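Local coordinates for protein Myo-inositol 2-dehydrogenase (Thermotoga maritima, PDB 3EZY) that catalyses the NAD(+)-dependent oxidation of myo-inositol to scyllo-inosose and so probably serves in myo-inositol breakdown, at residues Pro96-Asn100 with Leu101-Asp105; Lys131-Lys134 with Glu135-Asn139; Leu262-Gln266 with Gly267-Ser271. All blocks are in the same frame, centred on the assembly; numbering follows the deposited sequence. Where two conformers were deposited one is given.

Interaction 1 (Pro96-Asn100 with Leu101-Asp105); sequences PLSLN and LADVD
With chi1 at -178°, N100 has CG opposite its backbone N, and this swings OD1 over the first turn of helix 101-114 to meet A102 and D103. D103 has chi1 at -74°, and its CB and carboxylate come back toward S98 and N100. OD1 of N100 accepts from D103 N at 2.9 Å. The N-H points almost straight at it (167°), in the carbonyl plane on a lone pair. A second bond to OD1, from A102 N at 3.0 Å, is bent and weak. The backbone of N100 joins in, with V104 N donating to N100 O at 3.1 Å. N100 thus receives three N-H groups of the first turn, one of them only weakly.

The D103 carboxylate passes N100 obliquely, and its OD2 lies 3.7 Å from N100 CB. A water ties D103 OD2 to S98 OG, 2.6 Å from OG. S98 OG also accepts from N100 N at 3.1 Å, which makes an ST turn just before the cap. On the buried side the contact is apolar. L97 CD1 meets V104 CG1 at 4.0 Å, the two side chains set roughly perpendicular. L101 and V104 also pack on helix 306-325. The arrangement is an Asn N-cap, here at the start of the helix that follows strand 90-94 in the Rossmann-type NAD-binding domain.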
ATOM      1  N   PRO A  96      -1.162   9.134  34.439  1.00 26.60           N
ATOM      2  CA  PRO A  96      -0.088   8.384  35.061  1.00 27.26           C
ATOM      3  C   PRO A  96      -0.486   8.143  36.512  1.00 28.74           C
ATOM      4  O   PRO A  96      -1.275   8.916  37.065  1.00 29.06           O
ATOM      5  CB  PRO A  96       1.066   9.370  35.034  1.00 27.14           C
ATOM      6  CG  PRO A  96       0.397  10.650  35.304  1.00 27.29           C
ATOM      7  CD  PRO A  96      -0.901  10.578  34.482  1.00 26.52           C
ATOM      8  N   LEU A  97       0.038   7.079  37.107  1.00 29.10           N
ATOM      9  CA  LEU A  97      -0.203   6.784  38.517  1.00 29.37           C
ATOM     10  C   LEU A  97       0.027   8.024  39.357  1.00 29.78           C
ATOM     11  O   LEU A  97      -0.855   8.476  40.075  1.00 30.25           O
ATOM     12  CB  LEU A  97       0.758   5.695  38.972  1.00 29.51           C
ATOM     13  CG  LEU A  97       0.392   4.268  38.604  1.00 28.57           C
ATOM     14  CD1 LEU A  97       1.341   3.330  39.368  1.00 25.95           C
ATOM     15  CD2 LEU A  97      -1.062   4.001  38.970  1.00 26.49           C
ATOM     16  N   SER A  98       1.235   8.554  39.282  1.00 29.57           N
ATOM     17  CA  SER A  98       1.576   9.822  39.906  1.00 29.84           C
ATOM     18  C   SER A  98       2.851  10.313  39.234  1.00 29.75           C
ATOM     19  O   SER A  98       3.559   9.533  38.579  1.00 30.15           O
ATOM     20  CB  SER A  98       1.821   9.653  41.424  1.00 30.38           C
ATOM     21  OG  SER A  98       2.155  10.921  41.976  1.00 31.03           O
ATOM     22  N   LEU A  99       3.147  11.601  39.359  1.00 29.23           N
ATOM     23  CA  LEU A  99       4.418  12.104  38.887  1.00 28.90           C
ATOM     24  C   LEU A  99       5.455  12.045  39.987  1.00 29.51           C
ATOM     25  O   LEU A  99       6.581  12.419  39.762  1.00 29.03           O
ATOM     26  CB  LEU A  99       4.314  13.549  38.379  1.00 28.68           C
ATOM     27  CG  LEU A  99       3.195  13.709  37.342  1.00 27.51           C
ATOM     28  CD1 LEU A  99       2.890  15.181  36.974  1.00 27.70           C
ATOM     29  CD2 LEU A  99       3.412  12.839  36.144  1.00 25.92           C
ATOM     30  N   ASN A 100       5.066  11.564  41.167  1.00 29.74           N
ATOM     31  CA  ASN A 100       5.958  11.545  42.324  1.00 30.43           C
ATOM     32  C   ASN A 100       6.343  10.121  42.685  1.00 29.71           C
ATOM     33  O   ASN A 100       5.520   9.314  43.111  1.00 29.35           O
ATOM     34  CB  ASN A 100       5.270  12.225  43.502  1.00 30.77           C
ATOM     35  CG  ASN A 100       6.153  12.292  44.717  1.00 34.10           C
ATOM     36  OD1 ASN A 100       6.343  11.299  45.413  1.00 35.13           O
ATOM     37  ND2 ASN A 100       6.723  13.472  44.966  1.00 35.04           N
ATOM     38  N   LEU A 101       7.606   9.790  42.518  1.00 30.30           N
ATOM     39  CA  LEU A 101       8.037   8.418  42.726  1.00 31.09           C
ATOM     40  C   LEU A 101       7.699   7.851  44.091  1.00 31.04           C
ATOM     41  O   LEU A 101       7.426   6.672  44.209  1.00 31.42           O
ATOM     42  CB  LEU A 101       9.536   8.309  42.522  1.00 32.31           C
ATOM     43  CG  LEU A 101       9.980   6.868  42.728  1.00 35.42           C
ATOM     44  CD1 LEU A 101       9.352   6.042  41.611  1.00 37.20           C
ATOM     45  CD2 LEU A 101      11.527   6.751  42.720  1.00 39.26           C
ATOM     46  N   ALA A 102       7.753   8.680  45.132  1.00 31.54           N
ATOM     47  CA  ALA A 102       7.504   8.189  46.489  1.00 32.06           C
ATOM     48  C   ALA A 102       6.031   7.835  46.582  1.00 31.20           C
ATOM     49  O   ALA A 102       5.679   6.794  47.069  1.00 31.53           O
ATOM     50  CB  ALA A 102       7.897   9.252  47.535  1.00 32.17           C
ATOM     51  N   ASP A 103       5.167   8.686  46.055  1.00 31.19           N
ATOM     52  CA  ASP A 103       3.743   8.323  45.967  1.00 30.98           C
ATOM     53  C   ASP A 103       3.474   7.002  45.251  1.00 29.84           C
ATOM     54  O   ASP A 103       2.628   6.208  45.668  1.00 29.84           O
ATOM     55  CB  ASP A 103       2.939   9.449  45.322  1.00 31.11           C
ATOM     56  CG  ASP A 103       2.746  10.626  46.265  1.00 33.45           C
ATOM     57  OD1 ASP A 103       2.874  10.424  47.491  1.00 37.11           O
ATOM     58  OD2 ASP A 103       2.465  11.747  45.796  1.00 35.63           O
ATOM     59  N   VAL A 104       4.178   6.749  44.156  1.00 28.54           N
ATOM     60  CA  VAL A 104       3.966   5.485  43.465  1.00 26.98           C
ATOM     61  C   VAL A 104       4.388   4.322  44.353  1.00 26.46           C
ATOM     62  O   VAL A 104       3.742   3.280  44.357  1.00 25.48           O
ATOM     63  CB  VAL A 104       4.752   5.439  42.106  1.00 27.20           C
ATOM     64  CG1 VAL A 104       4.649   4.066  41.485  1.00 25.93           C
ATOM     65  CG2 VAL A 104       4.197   6.511  41.173  1.00 24.68           C
ATOM     66  N   ASP A 105       5.488   4.478  45.096  1.00 26.52           N
ATOM     67  CA  ASP A 105       5.937   3.380  45.996  1.00 27.77           C
ATOM     68  C   ASP A 105       4.885   3.137  47.080  1.00 27.04           C
ATOM     69  O   ASP A 105       4.556   2.008  47.414  1.00 27.38           O
ATOM     70  CB  ASP A 105       7.339   3.668  46.603  1.00 28.11           C
ATOM     71  CG  ASP A 105       8.494   3.396  45.601  1.00 31.79           C
ATOM     72  OD1 ASP A 105       8.363   2.473  44.746  1.00 34.13           O
ATOM     73  OD2 ASP A 105       9.532   4.118  45.652  1.00 34.24           O
TER
HETATM   74  O   HOH W   1       1.124  12.493  43.767  1.00 38.26           O

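Interaction 2 (Lys131-Lys134 with Glu135-Asn139); sequences KKLK and EAVEN
E135 reaches back one helical turn to K131, and the two side chains meet at their charged ends. K131 NZ lies 2.7 Å from E135 OE2 in a salt bridge. The ammonium comes from above the carboxylate plane, 36° out of it. The K131 chain is fairly extended up to a bend at chi4 (45°), which turns NZ toward the glutamate. The other oxygen, OE1, looks toward K132. K132 NZ is 4.4 Å from E135 OE1, too far for a salt bridge, and a water spans the gap, accepting from NZ and donating to OE1. One carboxylate is therefore placed between two lysines, which would probably favour its ionised form.

A136 follows, with its N bonded to K132 O at 2.9 Å and its methyl beside the carbonyls of K132 and L133. This is the regular i to i+4 pattern of an alpha helix. Helix 128-138 is amphipathic: L133, A136 and V137 rest on strand 248-252 of the mixed sheet of the C-terminal domain, while the ion pairs of K131 with E135 and K134 with E138 lie off that apolar face.

V137 CG2 lies 3.9 Å from L133 CD2. The two side chains lie alongside each other in the same direction, and both also touch strand 238-245.

E138 faces K134 less closely. Its OE1 is 3.4 Å from K134 CE and 3.9 Å from NZ, a long salt bridge. The stronger polar partner of K134 is Y183, whose backbone O takes a hydrogen bond from NZ and whose ring receives it in a cation-pi contact.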
ATOM      1  N   LYS A 131      -0.969  -4.816  20.000  1.00 19.77           N
ATOM      2  CA  LYS A 131      -1.077  -6.148  20.613  1.00 22.04           C
ATOM      3  C   LYS A 131      -0.693  -7.301  19.672  1.00 21.01           C
ATOM      4  O   LYS A 131       0.021  -8.215  20.048  1.00 19.88           O
ATOM      5  CB  LYS A 131      -2.512  -6.362  21.118  1.00 22.10           C
ATOM      6  CG  LYS A 131      -2.758  -7.699  21.836  1.00 27.19           C
ATOM      7  CD  LYS A 131      -4.012  -7.523  22.726  1.00 33.12           C
ATOM      8  CE  LYS A 131      -4.786  -8.830  22.937  1.00 37.90           C
ATOM      9  NZ  LYS A 131      -3.908  -9.962  23.248  1.00 40.05           N
ATOM     10  N   LYS A 132      -1.208  -7.263  18.454  1.00 21.75           N
ATOM     11  CA  LYS A 132      -0.876  -8.277  17.488  1.00 22.15           C
ATOM     12  C   LYS A 132       0.628  -8.259  17.193  1.00 21.30           C
ATOM     13  O   LYS A 132       1.269  -9.313  17.061  1.00 20.70           O
ATOM     14  CB  LYS A 132      -1.715  -8.076  16.209  1.00 22.88           C
ATOM     15  CG  LYS A 132      -1.250  -8.957  15.071  1.00 26.36           C
ATOM     16  CD  LYS A 132      -2.109 -10.221  14.817  1.00 30.25           C
ATOM     17  CE  LYS A 132      -2.799 -10.783  16.019  1.00 33.57           C
ATOM     18  NZ  LYS A 132      -3.405 -12.118  15.655  1.00 38.54           N
ATOM     19  N   LEU A 133       1.215  -7.063  17.131  1.00 20.26           N
ATOM     20  CA  LEU A 133       2.649  -6.952  16.887  1.00 19.93           C
ATOM     21  C   LEU A 133       3.436  -7.509  18.087  1.00 20.62           C
ATOM     22  O   LEU A 133       4.400  -8.260  17.915  1.00 21.22           O
ATOM     23  CB  LEU A 133       3.044  -5.482  16.641  1.00 20.20           C
ATOM     24  CG  LEU A 133       4.524  -5.261  16.281  1.00 19.96           C
ATOM     25  CD1 LEU A 133       4.720  -4.083  15.308  1.00 18.18           C
ATOM     26  CD2 LEU A 133       5.372  -5.056  17.534  1.00 20.10           C
ATOM     27  N   LYS A 134       3.029  -7.147  19.300  1.00 21.47           N
ATOM     28  CA  LYS A 134       3.678  -7.696  20.507  1.00 22.14           C
ATOM     29  C   LYS A 134       3.662  -9.237  20.510  1.00 22.32           C
ATOM     30  O   LYS A 134       4.687  -9.864  20.817  1.00 22.65           O
ATOM     31  CB  LYS A 134       3.024  -7.137  21.781  1.00 22.83           C
ATOM     32  CG  LYS A 134       3.684  -7.577  23.120  1.00 23.57           C
ATOM     33  CD  LYS A 134       2.979  -8.831  23.625  1.00 26.19           C
ATOM     34  CE  LYS A 134       3.501  -9.295  24.997  1.00 31.80           C
ATOM     35  NZ  LYS A 134       4.995  -9.194  25.116  1.00 37.74           N
ATOM     36  N   GLU A 135       2.519  -9.835  20.178  1.00 22.28           N
ATOM     37  CA  GLU A 135       2.394 -11.308  20.103  1.00 23.81           C
ATOM     38  C   GLU A 135       3.291 -11.902  19.042  1.00 23.95           C
ATOM     39  O   GLU A 135       4.025 -12.870  19.305  1.00 23.23           O
ATOM     40  CB  GLU A 135       0.940 -11.696  19.852  1.00 25.38           C
ATOM     41  CG  GLU A 135       0.118 -11.497  21.133  1.00 28.71           C
ATOM     42  CD  GLU A 135      -1.379 -11.507  20.924  1.00 33.40           C
ATOM     43  OE1 GLU A 135      -1.853 -11.458  19.773  1.00 37.18           O
ATOM     44  OE2 GLU A 135      -2.094 -11.539  21.942  1.00 38.58           O
ATOM     45  N   ALA A 136       3.278 -11.319  17.840  1.00 22.99           N
ATOM     46  CA  ALA A 136       4.222 -11.792  16.843  1.00 23.56           C
ATOM     47  C   ALA A 136       5.686 -11.728  17.310  1.00 22.94           C
ATOM     48  O   ALA A 136       6.425 -12.664  17.101  1.00 23.66           O
ATOM     49  CB  ALA A 136       4.051 -11.121  15.499  1.00 22.99           C
ATOM     50  N   VAL A 137       6.112 -10.646  17.924  1.00 22.81           N
ATOM     51  CA  VAL A 137       7.499 -10.555  18.404  1.00 22.83           C
ATOM     52  C   VAL A 137       7.786 -11.658  19.439  1.00 25.00           C
ATOM     53  O   VAL A 137       8.817 -12.357  19.398  1.00 24.36           O
ATOM     54  CB  VAL A 137       7.766  -9.140  19.005  1.00 22.39           C
ATOM     55  CG1 VAL A 137       9.068  -9.107  19.773  1.00 20.20           C
ATOM     56  CG2 VAL A 137       7.818  -8.101  17.870  1.00 20.64           C
ATOM     57  N   GLU A 138       6.845 -11.808  20.357  1.00 26.11           N
ATOM     58  CA  GLU A 138       6.935 -12.752  21.445  1.00 28.33           C
ATOM     59  C   GLU A 138       7.039 -14.165  20.908  1.00 29.35           C
ATOM     60  O   GLU A 138       7.808 -14.962  21.419  1.00 30.48           O
ATOM     61  CB  GLU A 138       5.668 -12.590  22.313  1.00 29.08           C
ATOM     62  CG  GLU A 138       5.519 -13.606  23.395  1.00 33.43           C
ATOM     63  CD  GLU A 138       4.528 -13.165  24.462  1.00 38.62           C
ATOM     64  OE1 GLU A 138       3.451 -12.616  24.122  1.00 39.39           O
ATOM     65  OE2 GLU A 138       4.838 -13.392  25.647  1.00 43.44           O
ATOM     66  N   ASN A 139       6.268 -14.467  19.866  1.00 29.60           N
ATOM     67  CA  ASN A 139       6.337 -15.743  19.146  1.00 30.56           C
ATOM     68  C   ASN A 139       7.619 -16.128  18.406  1.00 30.49           C
ATOM     69  O   ASN A 139       7.713 -17.257  17.925  1.00 30.05           O
ATOM     70  CB  ASN A 139       5.204 -15.802  18.120  1.00 31.02           C
ATOM     71  CG  ASN A 139       3.887 -15.999  18.783  1.00 34.46           C
ATOM     72  OD1 ASN A 139       3.849 -16.403  19.951  1.00 38.97           O
ATOM     73  ND2 ASN A 139       2.801 -15.685  18.094  1.00 34.71           N
TER
HETATM   74  O   HOH W   2      -1.305 -13.192  17.653  1.00 43.95           O

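Interaction 3 (Leu262-Gln266 with Gly267-Ser271); sequences LTDEQ and GDRGS
G267 and R269 face D264 and L262 across a tight hairpin. The chain reverses in a type I turn from D264 to G267. G267 N donates to D264 O at 2.8 Å, and D264 N returns a bond to G267 O at 3.1 Å. The backbone of G267 is folded so that a CB would collide with Q266 O, a conformation suited to glycine. D264 OD1 accepts from Q266 N, an Asx turn.

R269 pairs with L262 through two backbone bonds, and its CB rests 3.5 Å from L262 O. D264 OD2 lies at the guanidinium edge, 4.5 Å from NH1, too far for a salt bridge. On the face of T263 and D268, T263 OG1 donates to D268 OD1 at 2.5 Å, on the anti side of the carboxylate and 26° out of its plane. A valine in place of T263 lacks the hydroxyl, and D268 would probably be left to R256 and Y273 of the third subunit, with no bond across the hairpin to hold OD1.

L262 and T263 pair with a strand of the second subunit. Backbone bonds set the hairpin's shape, while D268 pairs both with T263 and with the third subunit, so the same carboxylate links the hairpin to the interface.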
ATOM      1  N   LEU A 262      -8.644   7.497  -4.012  1.00 20.98           N
ATOM      2  CA  LEU A 262      -8.991   8.322  -5.160  1.00 22.65           C
ATOM      3  C   LEU A 262      -7.732   8.572  -5.966  1.00 23.52           C
ATOM      4  O   LEU A 262      -6.660   8.899  -5.395  1.00 22.83           O
ATOM      5  CB  LEU A 262      -9.576   9.653  -4.663  1.00 22.78           C
ATOM      6  CG  LEU A 262      -9.775  10.745  -5.694  1.00 24.80           C
ATOM      7  CD1 LEU A 262     -10.946  10.361  -6.577  1.00 24.10           C
ATOM      8  CD2 LEU A 262     -10.105  12.038  -4.972  1.00 26.28           C
ATOM      9  N   THR A 263      -7.838   8.402  -7.289  1.00 23.39           N
ATOM     10  CA  THR A 263      -6.691   8.583  -8.184  1.00 24.88           C
ATOM     11  C   THR A 263      -6.927   9.677  -9.233  1.00 26.22           C
ATOM     12  O   THR A 263      -7.916   9.645  -9.986  1.00 25.66           O
ATOM     13  CB  THR A 263      -6.310   7.290  -8.924  1.00 24.58           C
ATOM     14  OG1 THR A 263      -6.094   6.243  -7.967  1.00 25.73           O
ATOM     15  CG2 THR A 263      -5.039   7.507  -9.760  1.00 26.41           C
ATOM     16  N   ASP A 264      -6.028  10.654  -9.273  1.00 26.10           N
ATOM     17  CA  ASP A 264      -6.154  11.710 -10.258  1.00 26.99           C
ATOM     18  C   ASP A 264      -4.818  11.928 -10.923  1.00 26.89           C
ATOM     19  O   ASP A 264      -3.910  11.082 -10.777  1.00 24.97           O
ATOM     20  CB  ASP A 264      -6.761  12.980  -9.657  1.00 26.60           C
ATOM     21  CG  ASP A 264      -5.825  13.700  -8.673  1.00 28.93           C
ATOM     22  OD1 ASP A 264      -4.605  13.422  -8.647  1.00 27.41           O
ATOM     23  OD2 ASP A 264      -6.338  14.556  -7.911  1.00 30.03           O
ATOM     24  N   GLU A 265      -4.666  13.056 -11.625  1.00 28.22           N
ATOM     25  CA  GLU A 265      -3.404  13.313 -12.380  1.00 29.40           C
ATOM     26  C   GLU A 265      -2.180  13.214 -11.517  1.00 29.55           C
ATOM     27  O   GLU A 265      -1.077  12.865 -11.983  1.00 29.55           O
ATOM     28  CB  GLU A 265      -3.394  14.714 -12.973  1.00 29.93           C
ATOM     29  CG  GLU A 265      -4.181  14.856 -14.236  1.00 35.13           C
ATOM     30  CD  GLU A 265      -5.626  15.163 -13.941  1.00 41.22           C
ATOM     31  OE1 GLU A 265      -6.014  15.000 -12.750  1.00 42.34           O
ATOM     32  OE2 GLU A 265      -6.366  15.567 -14.890  1.00 43.23           O
ATOM     33  N   GLN A 266      -2.330  13.566 -10.243  1.00 28.60           N
ATOM     34  CA  GLN A 266      -1.142  13.562  -9.388  1.00 27.52           C
ATOM     35  C   GLN A 266      -0.876  12.212  -8.768  1.00 25.11           C
ATOM     36  O   GLN A 266       0.148  12.047  -8.115  1.00 25.96           O
ATOM     37  CB  GLN A 266      -1.318  14.546  -8.250  1.00 28.72           C
ATOM     38  CG  GLN A 266      -1.216  16.000  -8.624  1.00 35.53           C
ATOM     39  CD  GLN A 266      -1.532  16.868  -7.389  1.00 43.22           C
ATOM     40  OE1 GLN A 266      -1.221  16.484  -6.242  1.00 46.64           O
ATOM     41  NE2 GLN A 266      -2.195  18.001  -7.612  1.00 44.69           N
ATOM     42  N   GLY A 267      -1.809  11.266  -8.890  1.00 23.39           N
ATOM     43  CA  GLY A 267      -1.586   9.912  -8.339  1.00 20.42           C
ATOM     44  C   GLY A 267      -2.662   9.517  -7.358  1.00 20.50           C
ATOM     45  O   GLY A 267      -3.709  10.173  -7.299  1.00 20.20           O
ATOM     46  N   ASP A 268      -2.405   8.465  -6.577  1.00 19.63           N
ATOM     47  CA  ASP A 268      -3.336   7.939  -5.563  1.00 20.27           C
ATOM     48  C   ASP A 268      -3.408   8.818  -4.340  1.00 21.09           C
ATOM     49  O   ASP A 268      -2.364   9.304  -3.863  1.00 21.78           O
ATOM     50  CB  ASP A 268      -2.892   6.536  -5.085  1.00 20.09           C
ATOM     51  CG  ASP A 268      -3.010   5.503  -6.166  1.00 22.53           C
ATOM     52  OD1 ASP A 268      -3.789   5.729  -7.127  1.00 22.17           O
ATOM     53  OD2 ASP A 268      -2.332   4.451  -6.050  1.00 25.63           O
ATOM     54  N   ARG A 269      -4.627   8.993  -3.832  1.00 21.45           N
ATOM     55  CA  ARG A 269      -4.911   9.684  -2.569  1.00 23.27           C
ATOM     56  C   ARG A 269      -5.751   8.798  -1.673  1.00 22.57           C
ATOM     57  O   ARG A 269      -6.867   8.405  -2.029  1.00 21.30           O
ATOM     58  CB  ARG A 269      -5.699  10.986  -2.820  1.00 23.38           C
ATOM     59  CG  ARG A 269      -5.001  11.908  -3.835  1.00 28.84           C
ATOM     60  CD  ARG A 269      -5.738  13.243  -4.003  1.00 35.40           C
ATOM     61  NE  ARG A 269      -5.626  14.000  -2.772  1.00 44.07           N
ATOM     62  CZ  ARG A 269      -6.092  15.234  -2.605  1.00 49.69           C
ATOM     63  NH1 ARG A 269      -6.716  15.844  -3.620  1.00 49.24           N
ATOM     64  NH2 ARG A 269      -5.941  15.844  -1.421  1.00 50.30           N
ATOM     65  N   GLY A 270      -5.209   8.497  -0.502  1.00 21.81           N
ATOM     66  CA  GLY A 270      -5.896   7.658   0.493  1.00 21.50           C
ATOM     67  C   GLY A 270      -6.773   8.468   1.428  1.00 21.40           C
ATOM     68  O   GLY A 270      -6.758   9.683   1.370  1.00 21.25           O
ATOM     69  N   SER A 271      -7.531   7.791   2.298  1.00 21.43           N
ATOM     70  CA  SER A 271      -8.403   8.432   3.283  0.50 21.80           C
ATOM     71  C   SER A 271      -7.615   9.144   4.391  1.00 21.72           C
ATOM     72  O   SER A 271      -6.458   8.807   4.645  1.00 21.72           O
ATOM     73  CB  SER A 271      -9.279   7.348   3.907  0.50 21.83           C
ATOM     74  OG  SER A 271     -10.237   7.920   4.749  0.50 22.50           O
TER

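How the interactions relate
All three contacts are local and partly buried. They hold different elements. Interaction 1 starts a helix in the NAD-binding domain. Interaction 2 runs along a helix on the sheet of the C-terminal domain, its centre about 29 Å from that of interaction 1. Interaction 3 closes a hairpin far from the chain's centre, about 35 Å out. The chemistry follows the place. Interaction 1 relies on capping bonds, interaction 2 on surface ion pairs above an apolar face. In 262-271 cross-strand backbone bonds dominate. Two neighbouring subunits meet 262-271, one touches 131-139 lightly through K132, and no other chain of the assembly touches 96-105.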